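Local coordinates for phosphate-binding protein (Xanthomonas axonopodis pv. citri, PDB 5UB3), which probably acts as a periplasmic ligand-binding sensor of the phosphonate-binding protein family, paired with a diguanylate cyclase, and has been captured with bound chloride, at residues Val4-Arg9 against Arg39-Met44; Val35-Gly40 against Pro222-Arg227; Asp61-Thr66 against Val213-Thr218. All coordinates share one frame; numbering follows the deposited sequence.

Contact 1 (Val4-Arg9 against Arg39-Met44); sequences VLVLGR and RGEILM
Val4-Arg9 and Arg39-Met44 form a parallel pair of beta strands, with Val4, Leu5, Val6 and Leu7 beside Arg39, Gly40, Glu41 and Ile42. Strand 39-42 flanks strand 4-8 on one side, and strand 62-66 lies on the other. The two short strand axes approach to 4.5 Å and cross at 27°, the twist of the pair. Four backbone bonds hold the pair. Leu5 N gives its proton to Arg39 O at 2.9 Å. Leu5 O takes one from Glu41 N. Leu7 N then binds Glu41 O, and Leu7 O receives Leu43 N at 3.0 Å. Leu5 and Leu7 thus use both their N-H and their C=O toward this neighbour, as in a regular parallel sheet. The amide of Val6 faces the other way and binds Asp61 OD2. Helix 14-28 links the two strands, so this is a beta-alpha-beta crossover, consistent with the alpha/beta domains of periplasmic binding proteins. Side chains alternate between the faces. Val4, Val6, Arg39 and Glu41 share one. There Val4 CG2 lies 3.6 Å from Arg39 CG and also touches CD, with the guanidinium edge turned to the methyl. The other methyl, CG1, stands anti to the backbone N (chi1 -174°) and reaches Glu41 OE1 at 3.9 Å. Val6 CG1 runs alongside Leu43 CB at 3.7 Å. On the opposite face Leu7 and Ile42 lie side by side and point the same way, with Leu7 CD2 4.0 Å from Ile42 CD1. Ile42 also rests on Leu21 and Leu25 of helix 14-28. Regular pairing stops before Gly8; a backbone bond between Arg9 and Ala45 follows. Leu43 O approaches Gly8 CA at 3.1 Å, yet it and Arg9 N are buried without a hydrogen-bond partner. Met44 CB and CG pack beside Arg9 O.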
# COMPACT_ATOMS: atom_id res chain seq x y z
N VAL A 4 -23.08 13.33 1.87
CA VAL A 4 -22.13 12.69 2.71
C VAL A 4 -20.81 12.48 1.95
O VAL A 4 -20.82 12.11 0.76
CB VAL A 4 -22.63 11.29 3.11
CG1 VAL A 4 -21.68 10.70 4.11
CG2 VAL A 4 -24.06 11.36 3.67
N LEU A 5 -19.70 12.71 2.66
CA LEU A 5 -18.35 12.32 2.17
C LEU A 5 -17.89 11.08 2.92
O LEU A 5 -17.79 11.08 4.13
CB LEU A 5 -17.34 13.44 2.39
CG LEU A 5 -15.91 13.19 1.92
CD1 LEU A 5 -15.93 13.11 0.40
CD2 LEU A 5 -14.97 14.29 2.36
N VAL A 6 -17.62 10.03 2.18
CA VAL A 6 -17.20 8.77 2.78
C VAL A 6 -15.70 8.52 2.52
O VAL A 6 -15.28 8.40 1.37
CB VAL A 6 -18.04 7.58 2.22
CG1 VAL A 6 -17.73 6.37 3.06
CG2 VAL A 6 -19.53 7.91 2.31
N LEU A 7 -14.93 8.41 3.60
CA LEU A 7 -13.48 8.22 3.52
C LEU A 7 -13.24 6.78 3.85
O LEU A 7 -13.86 6.22 4.78
CB LEU A 7 -12.74 9.11 4.52
CG LEU A 7 -11.28 8.87 4.93
CD1 LEU A 7 -10.28 8.94 3.80
CD2 LEU A 7 -10.93 9.87 6.01
N GLY A 8 -12.32 6.17 3.12
CA GLY A 8 -12.04 4.78 3.39
C GLY A 8 -10.59 4.43 3.17
O GLY A 8 -9.79 5.26 2.88
N ARG A 9 -10.30 3.15 3.33
CA ARG A 9 -9.09 2.52 2.88
C ARG A 9 -9.33 1.02 2.94
O ARG A 9 -10.26 0.52 3.59
CB ARG A 9 -7.86 2.85 3.78
CG ARG A 9 -8.00 2.38 5.22
CD ARG A 9 -6.65 2.40 5.91
NE ARG A 9 -5.80 1.30 5.46
CZ ARG A 9 -4.62 0.98 6.00
NH1 ARG A 9 -4.15 1.67 7.03
NH2 ARG A 9 -3.90 -0.01 5.50
N ARG A 39 -21.91 16.00 5.99
CA ARG A 39 -21.54 15.00 6.98
C ARG A 39 -20.52 14.06 6.35
O ARG A 39 -20.35 14.04 5.10
CB ARG A 39 -22.79 14.28 7.52
CG ARG A 39 -23.63 13.52 6.48
CD ARG A 39 -25.04 13.09 7.01
NE ARG A 39 -25.83 14.29 7.29
CZ ARG A 39 -26.58 14.99 6.41
NH1 ARG A 39 -26.77 14.59 5.14
NH2 ARG A 39 -27.16 16.11 6.83
N GLY A 40 -19.85 13.36 7.21
CA GLY A 40 -18.83 12.38 6.86
C GLY A 40 -19.16 11.01 7.41
O GLY A 40 -19.77 10.91 8.47
N GLU A 41 -18.69 9.98 6.73
CA GLU A 41 -18.69 8.60 7.22
C GLU A 41 -17.37 7.91 6.87
O GLU A 41 -16.69 8.31 5.93
CB GLU A 41 -19.79 7.81 6.56
CG GLU A 41 -21.12 8.04 7.24
CD GLU A 41 -22.31 7.64 6.43
OE1 GLU A 41 -22.16 7.05 5.35
OE2 GLU A 41 -23.41 7.97 6.91
N ILE A 42 -17.04 6.88 7.62
CA ILE A 42 -15.90 6.05 7.33
C ILE A 42 -16.44 4.69 6.84
O ILE A 42 -17.36 4.12 7.46
CB ILE A 42 -15.05 5.81 8.61
CG1 ILE A 42 -14.50 7.15 9.16
CG2 ILE A 42 -13.91 4.83 8.36
CD1 ILE A 42 -13.59 7.90 8.22
N LEU A 43 -15.83 4.16 5.79
CA LEU A 43 -16.16 2.84 5.27
C LEU A 43 -14.88 2.24 4.69
O LEU A 43 -14.37 2.68 3.67
CB LEU A 43 -17.24 2.86 4.21
CG LEU A 43 -17.74 1.50 3.70
CD1 LEU A 43 -18.20 0.55 4.81
CD2 LEU A 43 -18.86 1.67 2.72
N MET A 44 -14.39 1.23 5.37
CA MET A 44 -13.19 0.56 4.95
C MET A 44 -13.61 -0.74 4.29
O MET A 44 -14.77 -1.13 4.33
CB MET A 44 -12.29 0.34 6.16
CG MET A 44 -11.64 1.59 6.66
SD MET A 44 -10.82 1.33 8.25
CE MET A 44 -12.22 1.43 9.37

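Contact 2 (Val35-Gly40 against Pro222-Arg227)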
# COMPACT_ATOMS: atom_id res chain seq x y z
N VAL A 35 -19.64 22.89 -1.07
CA VAL A 35 -19.92 22.00 -2.22
C VAL A 35 -20.96 20.95 -1.88
O VAL A 35 -21.04 19.92 -2.53
CB VAL A 35 -18.64 21.36 -2.81
CG1 VAL A 35 -17.76 22.42 -3.46
CG2 VAL A 35 -17.86 20.60 -1.75
N GLY A 36 -21.78 21.24 -0.88
CA GLY A 36 -22.91 20.42 -0.59
C GLY A 36 -22.61 19.33 0.44
O GLY A 36 -23.51 18.60 0.80
N ILE A 37 -21.38 19.21 0.94
CA ILE A 37 -21.09 18.15 1.96
C ILE A 37 -21.55 18.64 3.32
O ILE A 37 -21.20 19.72 3.72
CB ILE A 37 -19.62 17.76 1.99
CG1 ILE A 37 -19.23 17.16 0.63
CG2 ILE A 37 -19.30 16.83 3.13
CD1 ILE A 37 -19.97 15.91 0.19
N ARG A 38 -22.38 17.83 3.99
CA ARG A 38 -22.85 18.14 5.31
C ARG A 38 -22.29 17.20 6.36
O ARG A 38 -22.22 17.55 7.51
CB ARG A 38 -24.37 18.04 5.37
CG ARG A 38 -25.10 18.88 4.36
CD ARG A 38 -25.06 20.34 4.69
NE ARG A 38 -25.90 21.04 3.71
CZ ARG A 38 -27.17 21.43 3.87
NH1 ARG A 38 -27.84 21.27 5.02
NH2 ARG A 38 -27.78 22.03 2.85
N ARG A 39 -21.91 16.00 5.99
CA ARG A 39 -21.54 15.00 6.98
C ARG A 39 -20.52 14.06 6.35
O ARG A 39 -20.35 14.04 5.10
CB ARG A 39 -22.79 14.28 7.52
CG ARG A 39 -23.63 13.52 6.48
CD ARG A 39 -25.04 13.09 7.01
NE ARG A 39 -25.83 14.29 7.29
CZ ARG A 39 -26.58 14.99 6.41
NH1 ARG A 39 -26.77 14.59 5.14
NH2 ARG A 39 -27.16 16.11 6.83
N GLY A 40 -19.85 13.36 7.21
CA GLY A 40 -18.83 12.38 6.86
C GLY A 40 -19.16 11.01 7.41
O GLY A 40 -19.77 10.91 8.47
N PRO A 222 -17.54 16.92 -9.79
CA PRO A 222 -16.29 17.62 -9.99
C PRO A 222 -16.05 18.75 -9.01
O PRO A 222 -14.89 19.08 -8.76
CB PRO A 222 -16.44 18.20 -11.41
CG PRO A 222 -17.30 17.23 -12.08
CD PRO A 222 -18.29 16.80 -11.05
N ALA A 223 -17.11 19.37 -8.49
CA ALA A 223 -16.94 20.47 -7.46
C ALA A 223 -16.49 19.90 -6.09
O ALA A 223 -15.70 20.49 -5.35
CB ALA A 223 -18.21 21.27 -7.31
N VAL A 224 -16.96 18.71 -5.78
CA VAL A 224 -16.55 18.04 -4.54
C VAL A 224 -15.10 17.65 -4.69
O VAL A 224 -14.32 17.90 -3.80
CB VAL A 224 -17.47 16.84 -4.23
CG1 VAL A 224 -17.00 16.05 -3.02
CG2 VAL A 224 -18.88 17.34 -3.96
N GLU A 225 -14.77 17.07 -5.83
CA GLU A 225 -13.41 16.68 -6.11
C GLU A 225 -12.45 17.87 -5.98
O GLU A 225 -11.42 17.78 -5.32
CB GLU A 225 -13.29 16.00 -7.46
CG GLU A 225 -11.84 15.68 -7.76
CD GLU A 225 -11.62 14.75 -8.91
OE1 GLU A 225 -12.50 14.03 -9.34
OE2 GLU A 225 -10.53 14.77 -9.44
N GLN A 226 -12.80 18.98 -6.61
CA GLN A 226 -11.95 20.14 -6.66
C GLN A 226 -11.72 20.74 -5.28
O GLN A 226 -10.61 21.15 -4.92
CB GLN A 226 -12.56 21.14 -7.67
CG GLN A 226 -12.00 22.55 -7.66
CD GLN A 226 -12.75 23.40 -8.69
OE1 GLN A 226 -13.91 23.81 -8.46
NE2 GLN A 226 -12.12 23.63 -9.85
N ARG A 227 -12.79 20.73 -4.48
CA ARG A 227 -12.74 21.35 -3.17
C ARG A 227 -12.00 20.44 -2.21
O ARG A 227 -11.24 20.90 -1.39
CB ARG A 227 -14.18 21.58 -2.68
CG ARG A 227 -14.28 22.13 -1.27
CD ARG A 227 -13.72 23.57 -1.18
NE ARG A 227 -13.59 23.94 0.24
CZ ARG A 227 -12.77 24.88 0.73
NH1 ARG A 227 -11.95 25.58 -0.07
NH2 ARG A 227 -12.75 25.11 2.05
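Val35 and Val224 bring their backbones closest here, 5.7 Å between CA atoms, where a loop leading into strand 39-42 passes the first turns of helix 222-235. The contact is loop-to-helix packing in the periplasmic binding protein fold. It is made by van der Waals packing, in part of methyls on carbonyl oxygens. Val35 carries most of the contact. Its CB points toward the helix, and its two methyls divide the work. CG1 lies anti to the carbonyl carbon (chi1 -67°), which sets it over the Ala223 carbonyl, 3.4 Å from Ala223 O. That oxygen is already bonded within the helix to Arg227 N. CG1 also touches Ala223 CB at 4.0 Å and Arg227 CB at 3.8 Å. The second methyl, CG2, lies against the aliphatic start of Arg227, at both CB and CG. So Val35 sits against three residues of the helix, Ala223, Val224 and Arg227. The Arg227 chain bends at its second torsion and carries its guanidinium away from Val35. The polar end returns to the region just before the loop: NE forms a salt bridge with Glu34, and NH2 bonds to Arg31 O. Val224 is buried, and its two methyls meet the loop at different residues; Met32 touches it too. Ile37, likewise backed by Met32, reaches Val224 only loosely, its CD1 4.4 Å from Val224 CG1. The other Val224 methyl is closer to the loop: CG2 stands 3.7 Å from Val35 O and 4.1 Å from Val35 CG2.

Contact 3 (Asp61-Thr66 against Val213-Thr218); sequences DWVSET and VEMVRT
Glu214 reaches across to Trp62 and Ser64 within an antiparallel strand pair of Asp61-Thr66 and Val213-Thr218. Its CB lies 4.0 Å from Trp62 NE1. CG stands beside the backbone N (chi1 -55°), and the chain bends at the second torsion, which turns the carboxylate toward strand 62-66. CD comes to rest 3.6 Å from Ser64 CB. OE1 accepts a nearly straight bond from Trp62 NE1 at 2.7 Å, through the lone pair facing away from OE2. The oxygen meets the indole at its edge, and the carboxylate plane stands 76° from the ring plane. OE2 lies implausibly close to Ser64 OG, so that bond is doubtful. Thr85 OG1 also binds OE2, and Arg87 NH2 binds Ser64 OG. Ser64-Glu214 and Trp62-Val216 are non-hydrogen-bonded pairs; Val63-Met215 and Glu65-Val213 are hydrogen-bonded. At the far end Asp61 OD1 receives Arg217 NE in the guanidinium plane at 2.9 Å, a salt bridge that a water also joins at OD1. Asp61 OD2 holds Val6 N of strand 4-8. Strand 209-217 runs antiparallel to 62-66, while 39-42, 4-8 and 62-66 are mutually parallel, consistent with the returning strand of the type II periplasmic binding protein fold. The pair is buried between helix 67-75 on the Val63, Val213 and Met215 face and helix 222-235 on the Trp62 and Val216 face, and strand 79-87 pairs antiparallel with strand 209-217.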
# COMPACT_ATOMS: atom_id res chain seq x y z
N ASP A 61 -16.11 7.46 -1.23
CA ASP A 61 -15.73 8.58 -2.07
C ASP A 61 -14.25 8.80 -2.22
O ASP A 61 -13.83 9.26 -3.25
CB ASP A 61 -16.32 9.82 -1.54
CG ASP A 61 -17.85 9.78 -1.57
OD1 ASP A 61 -18.42 9.59 -2.65
OD2 ASP A 61 -18.45 9.95 -0.50
N TRP A 62 -13.49 8.53 -1.18
CA TRP A 62 -12.13 8.99 -1.06
C TRP A 62 -11.38 7.96 -0.24
O TRP A 62 -11.87 7.52 0.79
CB TRP A 62 -12.15 10.37 -0.42
CG TRP A 62 -10.87 10.83 0.21
CD1 TRP A 62 -9.58 10.61 -0.21
CD2 TRP A 62 -10.76 11.63 1.38
NE1 TRP A 62 -8.67 11.18 0.65
CE2 TRP A 62 -9.36 11.85 1.62
CE3 TRP A 62 -11.69 12.20 2.25
CZ2 TRP A 62 -8.90 12.55 2.74
CZ3 TRP A 62 -11.21 12.94 3.35
CH2 TRP A 62 -9.84 13.09 3.58
N VAL A 63 -10.27 7.49 -0.79
CA VAL A 63 -9.40 6.58 -0.06
C VAL A 63 -7.98 7.12 -0.09
O VAL A 63 -7.59 7.76 -1.06
CB VAL A 63 -9.44 5.16 -0.60
CG1 VAL A 63 -10.83 4.54 -0.53
CG2 VAL A 63 -8.85 5.12 -2.00
N SER A 64 -7.20 6.81 0.95
CA SER A 64 -5.82 7.15 0.97
C SER A 64 -5.13 5.82 1.01
O SER A 64 -5.34 5.11 1.94
CB SER A 64 -5.48 7.93 2.22
OG SER A 64 -4.13 8.38 2.15
N GLU A 65 -4.34 5.50 -0.00
CA GLU A 65 -3.75 4.13 -0.21
C GLU A 65 -2.34 4.21 -0.67
O GLU A 65 -1.92 5.25 -1.25
CB GLU A 65 -4.48 3.40 -1.32
CG GLU A 65 -5.88 3.05 -0.99
CD GLU A 65 -6.03 2.02 0.10
OE1 GLU A 65 -5.07 1.37 0.46
OE2 GLU A 65 -7.18 1.90 0.57
N THR A 66 -1.61 3.11 -0.52
CA THR A 66 -0.31 3.04 -1.12
C THR A 66 -0.53 2.93 -2.62
O THR A 66 -1.56 2.52 -3.03
CB THR A 66 0.46 1.85 -0.61
OG1 THR A 66 -0.25 0.69 -1.04
CG2 THR A 66 0.58 1.91 0.97
N VAL A 213 -1.10 7.87 -2.29
CA VAL A 213 -1.88 8.72 -3.17
C VAL A 213 -3.28 8.75 -2.61
O VAL A 213 -3.82 7.74 -2.12
CB VAL A 213 -1.86 8.20 -4.62
CG1 VAL A 213 -2.30 6.78 -4.71
CG2 VAL A 213 -2.67 9.04 -5.60
N GLU A 214 -3.91 9.92 -2.69
CA GLU A 214 -5.33 10.06 -2.42
C GLU A 214 -6.08 9.76 -3.71
O GLU A 214 -5.82 10.36 -4.77
CB GLU A 214 -5.60 11.53 -1.96
CG GLU A 214 -4.74 11.93 -0.78
CD GLU A 214 -4.84 10.92 0.34
OE1 GLU A 214 -5.98 10.71 0.77
OE2 GLU A 214 -3.81 10.34 0.77
N MET A 215 -7.06 8.88 -3.62
CA MET A 215 -7.88 8.53 -4.76
C MET A 215 -9.30 8.91 -4.47
O MET A 215 -9.77 8.83 -3.32
CB MET A 215 -7.85 7.05 -5.06
CG MET A 215 -6.48 6.42 -5.19
SD MET A 215 -5.65 6.83 -6.75
CE MET A 215 -6.54 5.85 -7.91
N VAL A 216 -10.00 9.31 -5.51
CA VAL A 216 -11.43 9.54 -5.40
C VAL A 216 -12.15 8.76 -6.42
O VAL A 216 -11.66 8.46 -7.53
CB VAL A 216 -11.85 11.02 -5.51
CG1 VAL A 216 -11.34 11.82 -4.31
CG2 VAL A 216 -11.47 11.61 -6.85
N ARG A 217 -13.39 8.46 -6.09
CA ARG A 217 -14.15 7.59 -6.91
C ARG A 217 -14.48 8.21 -8.25
O ARG A 217 -14.75 9.39 -8.38
CB ARG A 217 -15.42 7.14 -6.24
CG ARG A 217 -16.46 8.21 -6.07
CD ARG A 217 -17.74 7.54 -5.63
NE ARG A 217 -18.73 8.54 -5.37
CZ ARG A 217 -19.56 9.05 -6.29
NH1 ARG A 217 -19.56 8.67 -7.56
NH2 ARG A 217 -20.41 9.97 -5.91
N THR A 218 -14.54 7.30 -9.22
CA THR A 218 -15.15 7.54 -10.51
C THR A 218 -16.50 8.15 -10.29
O THR A 218 -17.32 7.67 -9.46
CB THR A 218 -15.37 6.22 -11.21
OG1 THR A 218 -14.13 5.55 -11.38
CG2 THR A 218 -16.11 6.42 -12.61
O HOH W 1 -21.04 9.13 -3.38

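How the contacts relate
All three contacts belong to one end of the molecule. Contacts 1 and 3 have centres about 11 Å apart and share a sheet in the order 39-42, 4-8, 62-66, 209-217. Strand 4-8 joins them, since it pairs with 39-42 on one side and 62-66 on the other. The centre of contact 2 is about 12 Å from that of contact 1 and about 14 Å from that of contact 3. It uses the loop entering strand 39-42 and the helix that follows strand 209-217. Contact 1 is complete by residue 44, and both segments of contact 3 fall between those of contact 2. The lobe thus combines early strands with a late strand and helix, consistent with a two-lobed binding protein whose chain crosses over and back.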